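Local atomic coordinates of ectoine dioxygenase (Sphingopyxis alaskensis, PDB entry 4MHR), a protein that hydroxylates L-ectoine to 5-hydroxyectoine in an iron(II)- and 2-oxoglutarate-dependent reaction, supplying a compatible solute against osmotic stress. Residues A[158-172]-A[268-282]. Sequence-based numbering, arbitrary orientation.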
loop_
_atom_site.group_PDB
_atom_site.type_symbol
_atom_site.label_atom_id
_atom_site.label_comp_id
_atom_site.label_asym_id
_atom_site.label_seq_id
_atom_site.Cartn_x
_atom_site.Cartn_y
_atom_site.Cartn_z
ATOM N N TRP A 158 3.422 -7.149 8.281
ATOM C CA TRP A 158 4.156 -6.086 8.955
ATOM C C TRP A 158 4.261 -6.341 10.472
ATOM O O TRP A 158 5.283 -6.095 11.078
ATOM C CB TRP A 158 3.585 -4.700 8.621
ATOM C CG TRP A 158 3.695 -4.364 7.174
ATOM C CD1 TRP A 158 4.565 -4.951 6.250
ATOM C CD2 TRP A 158 2.914 -3.416 6.432
ATOM N NE1 TRP A 158 4.376 -4.417 5.013
ATOM C CE2 TRP A 158 3.376 -3.463 5.077
ATOM C CE3 TRP A 158 1.842 -2.565 6.762
ATOM C CZ2 TRP A 158 2.833 -2.662 4.063
ATOM C CZ3 TRP A 158 1.259 -1.784 5.761
ATOM C CH2 TRP A 158 1.749 -1.840 4.403
ATOM N N HIS A 159 3.224 -6.853 11.055
ATOM C CA HIS A 159 3.206 -7.123 12.456
ATOM C C HIS A 159 4.090 -8.362 12.778
ATOM O O HIS A 159 5.058 -8.266 13.543
ATOM C CB HIS A 159 1.777 -7.388 12.858
ATOM C CG HIS A 159 1.607 -7.713 14.305
ATOM N ND1 HIS A 159 1.749 -6.769 15.307
ATOM C CD2 HIS A 159 1.348 -8.884 14.923
ATOM C CE1 HIS A 159 1.540 -7.356 16.472
ATOM N NE2 HIS A 159 1.280 -8.633 16.264
ATOM N N VAL A 160 3.755 -9.498 12.166
ATOM C CA VAL A 160 4.431 -10.783 12.462
ATOM C C VAL A 160 5.896 -10.717 12.074
ATOM O O VAL A 160 6.772 -11.101 12.872
ATOM C CB VAL A 160 3.777 -11.993 11.783
ATOM C CG1 VAL A 160 4.669 -13.260 11.937
ATOM C CG2 VAL A 160 2.436 -12.238 12.399
ATOM N N GLU A 161 6.184 -10.189 10.890
ATOM C CA GLU A 161 7.559 -10.148 10.408
ATOM C C GLU A 161 8.365 -8.884 10.666
ATOM O O GLU A 161 9.568 -8.960 10.781
ATOM C CB GLU A 161 7.626 -10.532 8.918
ATOM C CG GLU A 161 6.879 -11.828 8.592
ATOM C CD GLU A 161 7.025 -12.287 7.139
ATOM O OE1 GLU A 161 8.002 -11.916 6.495
ATOM O OE2 GLU A 161 6.159 -13.034 6.647
ATOM N N ASP A 162 7.747 -7.708 10.764
ATOM C CA ASP A 162 8.532 -6.512 10.897
ATOM C C ASP A 162 8.427 -5.896 12.304
ATOM O O ASP A 162 9.172 -4.961 12.631
ATOM C CB ASP A 162 8.169 -5.439 9.865
ATOM C CG ASP A 162 8.318 -5.887 8.457
ATOM O OD1 ASP A 162 9.345 -6.555 8.155
ATOM O OD2 ASP A 162 7.396 -5.548 7.606
ATOM N N GLY A 163 7.519 -6.416 13.110
ATOM C CA GLY A 163 7.257 -5.901 14.470
ATOM C C GLY A 163 6.366 -4.677 14.560
ATOM O O GLY A 163 6.413 -3.955 15.578
ATOM N N MET A 164 5.508 -4.439 13.541
ATOM C CA MET A 164 4.654 -3.227 13.586
ATOM C C MET A 164 3.599 -3.552 14.564
ATOM O O MET A 164 2.846 -4.488 14.346
ATOM C CB MET A 164 4.095 -2.823 12.192
ATOM C CG MET A 164 3.094 -1.730 12.214
ATOM S SD MET A 164 2.342 -1.363 10.604
ATOM C CE MET A 164 3.696 -0.840 9.591
ATOM N N PRO A 165 3.497 -2.749 15.658
ATOM C CA PRO A 165 2.597 -3.174 16.739
ATOM C C PRO A 165 1.136 -2.987 16.509
ATOM O O PRO A 165 0.365 -3.847 16.926
ATOM C CB PRO A 165 3.013 -2.310 17.956
ATOM C CG PRO A 165 3.826 -1.199 17.412
ATOM C CD PRO A 165 4.287 -1.557 16.005
ATOM N N ARG A 166 0.749 -1.874 15.869
ATOM C CA ARG A 166 -0.646 -1.425 15.842
ATOM C C ARG A 166 -1.112 -1.147 14.387
ATOM O O ARG A 166 -0.321 -0.826 13.527
ATOM C CB ARG A 166 -0.864 -0.173 16.680
ATOM C CG ARG A 166 -0.500 -0.253 18.162
ATOM C CD ARG A 166 -1.492 -1.127 18.873
ATOM N NE ARG A 166 -1.502 -0.681 20.198
ATOM C CZ ARG A 166 -2.390 0.120 20.780
ATOM N NH1 ARG A 166 -3.474 0.583 20.196
ATOM N NH2 ARG A 166 -2.133 0.434 22.020
ATOM N N MET A 167 -2.425 -1.165 14.165
ATOM C CA MET A 167 -2.962 -0.835 12.824
ATOM C C MET A 167 -3.041 0.658 12.695
ATOM O O MET A 167 -4.070 1.235 12.997
ATOM C CB MET A 167 -4.329 -1.476 12.619
ATOM C CG MET A 167 -4.236 -3.015 12.656
ATOM S SD MET A 167 -5.894 -3.607 12.406
ATOM C CE MET A 167 -5.616 -5.360 12.608
ATOM N N ARG A 168 -1.931 1.268 12.326
ATOM C CA ARG A 168 -1.824 2.716 12.234
ATOM C C ARG A 168 -0.873 3.093 11.086
ATOM O O ARG A 168 0.013 3.963 11.156
ATOM C CB ARG A 168 -1.488 3.363 13.588
ATOM C CG ARG A 168 -1.375 4.862 13.422
ATOM C CD ARG A 168 -1.870 6.009 14.237
ATOM N NE ARG A 168 -1.417 6.133 15.525
ATOM C CZ ARG A 168 -1.519 7.167 16.418
ATOM N NH1 ARG A 168 -1.843 8.436 16.245
ATOM N NH2 ARG A 168 -1.179 6.838 17.635
ATOM N N ALA A 169 -1.082 2.386 9.970
ATOM C CA ALA A 169 -0.360 2.594 8.730
ATOM C C ALA A 169 -1.302 2.506 7.569
ATOM O O ALA A 169 -2.368 1.866 7.641
ATOM C CB ALA A 169 0.783 1.573 8.551
ATOM N N LEU A 170 -0.921 3.138 6.472
ATOM C CA LEU A 170 -1.705 3.000 5.263
ATOM C C LEU A 170 -0.864 2.985 4.016
ATOM O O LEU A 170 0.319 3.477 4.007
ATOM C CB LEU A 170 -2.719 4.086 5.159
ATOM C CG LEU A 170 -2.260 5.499 5.099
ATOM C CD1 LEU A 170 -1.893 5.907 3.698
ATOM C CD2 LEU A 170 -3.448 6.350 5.463
ATOM N N SER A 171 -1.442 2.415 2.963
ATOM C CA SER A 171 -0.754 2.389 1.665
ATOM C C SER A 171 -1.420 3.291 0.670
ATOM O O SER A 171 -2.675 3.457 0.663
ATOM C CB SER A 171 -0.753 0.980 1.112
ATOM O OG SER A 171 -0.125 0.151 2.087
ATOM N N MET A 172 -0.608 3.956 -0.116
ATOM C CA MET A 172 -1.123 4.635 -1.304
ATOM C C MET A 172 -0.550 4.099 -2.632
ATOM O O MET A 172 0.682 3.991 -2.789
ATOM C CB MET A 172 -0.812 6.084 -1.225
ATOM C CG MET A 172 -1.158 6.689 0.066
ATOM S SD MET A 172 -1.360 8.457 -0.116
ATOM C CE MET A 172 -1.382 8.854 1.593
ATOM N N PHE A 268 3.855 2.524 -5.090
ATOM C CA PHE A 268 3.221 2.116 -3.866
ATOM C C PHE A 268 4.003 2.758 -2.716
ATOM O O PHE A 268 5.184 2.450 -2.543
ATOM C CB PHE A 268 3.281 0.594 -3.824
ATOM C CG PHE A 268 2.686 -0.051 -2.622
ATOM C CD1 PHE A 268 1.301 -0.145 -2.484
ATOM C CD2 PHE A 268 3.508 -0.746 -1.695
ATOM C CE1 PHE A 268 0.753 -0.812 -1.392
ATOM C CE2 PHE A 268 2.946 -1.430 -0.616
ATOM C CZ PHE A 268 1.556 -1.446 -0.450
ATOM N N LEU A 269 3.345 3.602 -1.925
ATOM C CA LEU A 269 3.965 4.274 -0.768
ATOM C C LEU A 269 3.275 3.842 0.514
ATOM O O LEU A 269 2.063 3.963 0.592
ATOM C CB LEU A 269 3.847 5.771 -0.950
ATOM C CG LEU A 269 4.452 6.359 -2.229
ATOM C CD1 LEU A 269 4.104 7.819 -2.420
ATOM C CD2 LEU A 269 5.973 6.225 -2.161
ATOM N N VAL A 270 4.014 3.303 1.483
ATOM C CA VAL A 270 3.464 2.967 2.763
ATOM C C VAL A 270 3.854 4.011 3.797
ATOM O O VAL A 270 5.038 4.170 4.141
ATOM C CB VAL A 270 3.887 1.561 3.234
ATOM C CG1 VAL A 270 3.237 1.206 4.572
ATOM C CG2 VAL A 270 3.552 0.504 2.173
ATOM N N TYR A 271 2.837 4.675 4.347
ATOM C CA TYR A 271 3.011 5.692 5.416
ATOM C C TYR A 271 2.712 5.023 6.735
ATOM O O TYR A 271 1.687 4.342 6.893
ATOM C CB TYR A 271 2.076 6.882 5.157
ATOM C CG TYR A 271 2.336 7.678 3.931
ATOM C CD1 TYR A 271 3.163 8.825 3.968
ATOM C CD2 TYR A 271 1.802 7.317 2.707
ATOM C CE1 TYR A 271 3.387 9.596 2.805
ATOM C CE2 TYR A 271 2.058 8.066 1.540
ATOM C CZ TYR A 271 2.886 9.173 1.599
ATOM O OH TYR A 271 3.113 9.909 0.477
ATOM N N ASN A 272 3.601 5.161 7.692
ATOM C CA ASN A 272 3.365 4.731 9.065
ATOM C C ASN A 272 3.425 5.926 10.051
ATOM O O ASN A 272 4.167 6.837 9.838
ATOM C CB ASN A 272 4.360 3.650 9.470
ATOM C CG ASN A 272 3.956 2.935 10.788
ATOM O OD1 ASN A 272 2.774 2.823 11.155
ATOM N ND2 ASN A 272 4.952 2.388 11.481
ATOM N N ALA A 273 2.644 5.899 11.125
ATOM C CA ALA A 273 2.744 6.933 12.141
ATOM C C ALA A 273 4.117 6.775 12.830
ATOM O O ALA A 273 4.563 5.631 13.133
ATOM C CB ALA A 273 1.603 6.789 13.181
ATOM N N VAL A 274 4.783 7.885 13.078
ATOM C CA VAL A 274 6.093 7.817 13.834
ATOM C C VAL A 274 5.962 7.164 15.215
ATOM O O VAL A 274 6.865 6.468 15.609
ATOM C CB VAL A 274 6.820 9.186 13.923
ATOM C CG1 VAL A 274 7.138 9.769 12.558
ATOM C CG2 VAL A 274 5.960 10.189 14.707
ATOM N N SER A 275 4.817 7.314 15.891
ATOM C CA SER A 275 4.503 6.641 17.151
ATOM C C SER A 275 4.205 5.112 17.023
ATOM O O SER A 275 4.222 4.386 17.991
ATOM C CB SER A 275 3.320 7.363 17.879
ATOM O OG SER A 275 2.120 7.267 17.136
ATOM N N ASN A 276 3.997 4.601 15.828
ATOM C CA ASN A 276 3.795 3.152 15.624
ATOM C C ASN A 276 5.064 2.473 15.115
ATOM O O ASN A 276 5.015 1.603 14.258
ATOM C CB ASN A 276 2.689 3.014 14.583
ATOM C CG ASN A 276 2.148 1.607 14.481
ATOM O OD1 ASN A 276 2.041 0.889 15.462
ATOM N ND2 ASN A 276 1.781 1.204 13.265
ATOM N N ARG A 277 6.226 2.950 15.560
ATOM C CA ARG A 277 7.512 2.534 14.985
ATOM C C ARG A 277 7.749 1.064 15.339
ATOM O O ARG A 277 7.239 0.557 16.291
ATOM C CB ARG A 277 8.680 3.427 15.452
ATOM C CG ARG A 277 9.325 2.950 16.741
ATOM C CD ARG A 277 10.051 4.045 17.533
ATOM N NE ARG A 277 11.381 3.609 17.981
ATOM C CZ ARG A 277 11.631 2.551 18.760
ATOM N NH1 ARG A 277 10.652 1.771 19.219
ATOM N NH2 ARG A 277 12.885 2.259 19.079
ATOM N N LEU A 278 8.538 0.387 14.524
ATOM C CA LEU A 278 8.627 -1.046 14.586
ATOM C C LEU A 278 9.305 -1.518 15.904
ATOM O O LEU A 278 10.231 -0.880 16.415
ATOM C CB LEU A 278 9.413 -1.504 13.391
ATOM C CG LEU A 278 8.737 -1.934 12.109
ATOM C CD1 LEU A 278 7.371 -1.318 11.863
ATOM C CD2 LEU A 278 9.714 -1.758 10.963
ATOM N N GLU A 279 8.818 -2.630 16.440
ATOM C CA GLU A 279 9.503 -3.385 17.522
ATOM C C GLU A 279 10.174 -4.647 16.971
ATOM O O GLU A 279 10.303 -4.818 15.742
ATOM C CB GLU A 279 8.454 -3.799 18.533
ATOM C CG GLU A 279 7.352 -2.787 18.605
ATOM C CD GLU A 279 6.954 -2.457 20.001
ATOM O OE1 GLU A 279 6.144 -3.215 20.576
ATOM O OE2 GLU A 279 7.443 -1.416 20.490
ATOM N N LYS A 280 10.615 -5.533 17.874
ATOM C CA LYS A 280 11.002 -6.900 17.491
ATOM C C LYS A 280 9.792 -7.548 16.767
ATOM O O LYS A 280 8.659 -7.322 17.168
ATOM C CB LYS A 280 11.358 -7.795 18.719
ATOM C CG LYS A 280 12.097 -7.123 19.879
ATOM C CD LYS A 280 13.456 -6.564 19.478
ATOM C CE LYS A 280 14.480 -6.836 20.569
ATOM N NZ LYS A 280 14.886 -8.273 20.574
ATOM N N PRO A 281 10.030 -8.327 15.703
ATOM C CA PRO A 281 8.943 -9.114 15.018
ATOM C C PRO A 281 8.047 -9.933 15.986
ATOM O O PRO A 281 8.582 -10.593 16.913
ATOM C CB PRO A 281 9.732 -10.084 14.115
ATOM C CG PRO A 281 11.162 -9.573 14.073
ATOM C CD PRO A 281 11.285 -8.315 14.907
ATOM N N PHE A 282 6.718 -9.933 15.787
ATOM C CA PHE A 282 5.839 -10.750 16.644
ATOM C C PHE A 282 5.739 -12.231 16.117
ATOM O O PHE A 282 4.648 -12.753 15.828
ATOM C CB PHE A 282 4.453 -10.061 16.819
ATOM C CG PHE A 282 4.500 -8.691 17.544
ATOM C CD1 PHE A 282 4.171 -8.578 18.911
ATOM C CD2 PHE A 282 4.814 -7.519 16.856
ATOM C CE1 PHE A 282 4.169 -7.324 19.558
ATOM C CE2 PHE A 282 4.806 -6.265 17.496
ATOM C CZ PHE A 282 4.490 -6.159 18.845
#
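The F282 ring lies over one face of the H159 imidazole in an offset stack, centroids 4.1 Å apart and planes at 11°. With chi1 at 179°, the imidazole of H159 swings away from its own N and reaches the F282 face. H159 ND1 then donates to M164 O (2.7 Å), and NE2 bonds D11, so both ring nitrogens are hydrogen-bonded. An alanine in place of H159 would probably leave F282 without its stacking face and M164 O without this donor. G163 is the first residue to leave helical angles, with positive phi. The 279-281 backbone lies so close that a CB here would run into E279 O; E279 N donates to G163 O (2.9 Å). Nearby, L278 CD1 packs on M164 CB. N276 fits into the hollow of loop 164-168: ND2 donates to R166 O (2.9 Å) and to N272 OD1 (2.8 Å), and M164 CG rests on it. Beyond, strands 169-172 and 268-273 pair antiparallel in the large sheet of the cupin fold. On one face V270 CG1 presses on W158 CH2 (3.4 Å); W158 is important for ectoine stabilization. On the other, M172 CE packs on Y271 CE2 (3.5 Å), and M172 SD lies obliquely 4.9 Å from the Y271 ring centroid, a Met-aromatic contact. The chemistry implies regular backbone bonds along the strands, and where the loops meet, one buried amide, N276, held by N272, plus the H159-F282 stack.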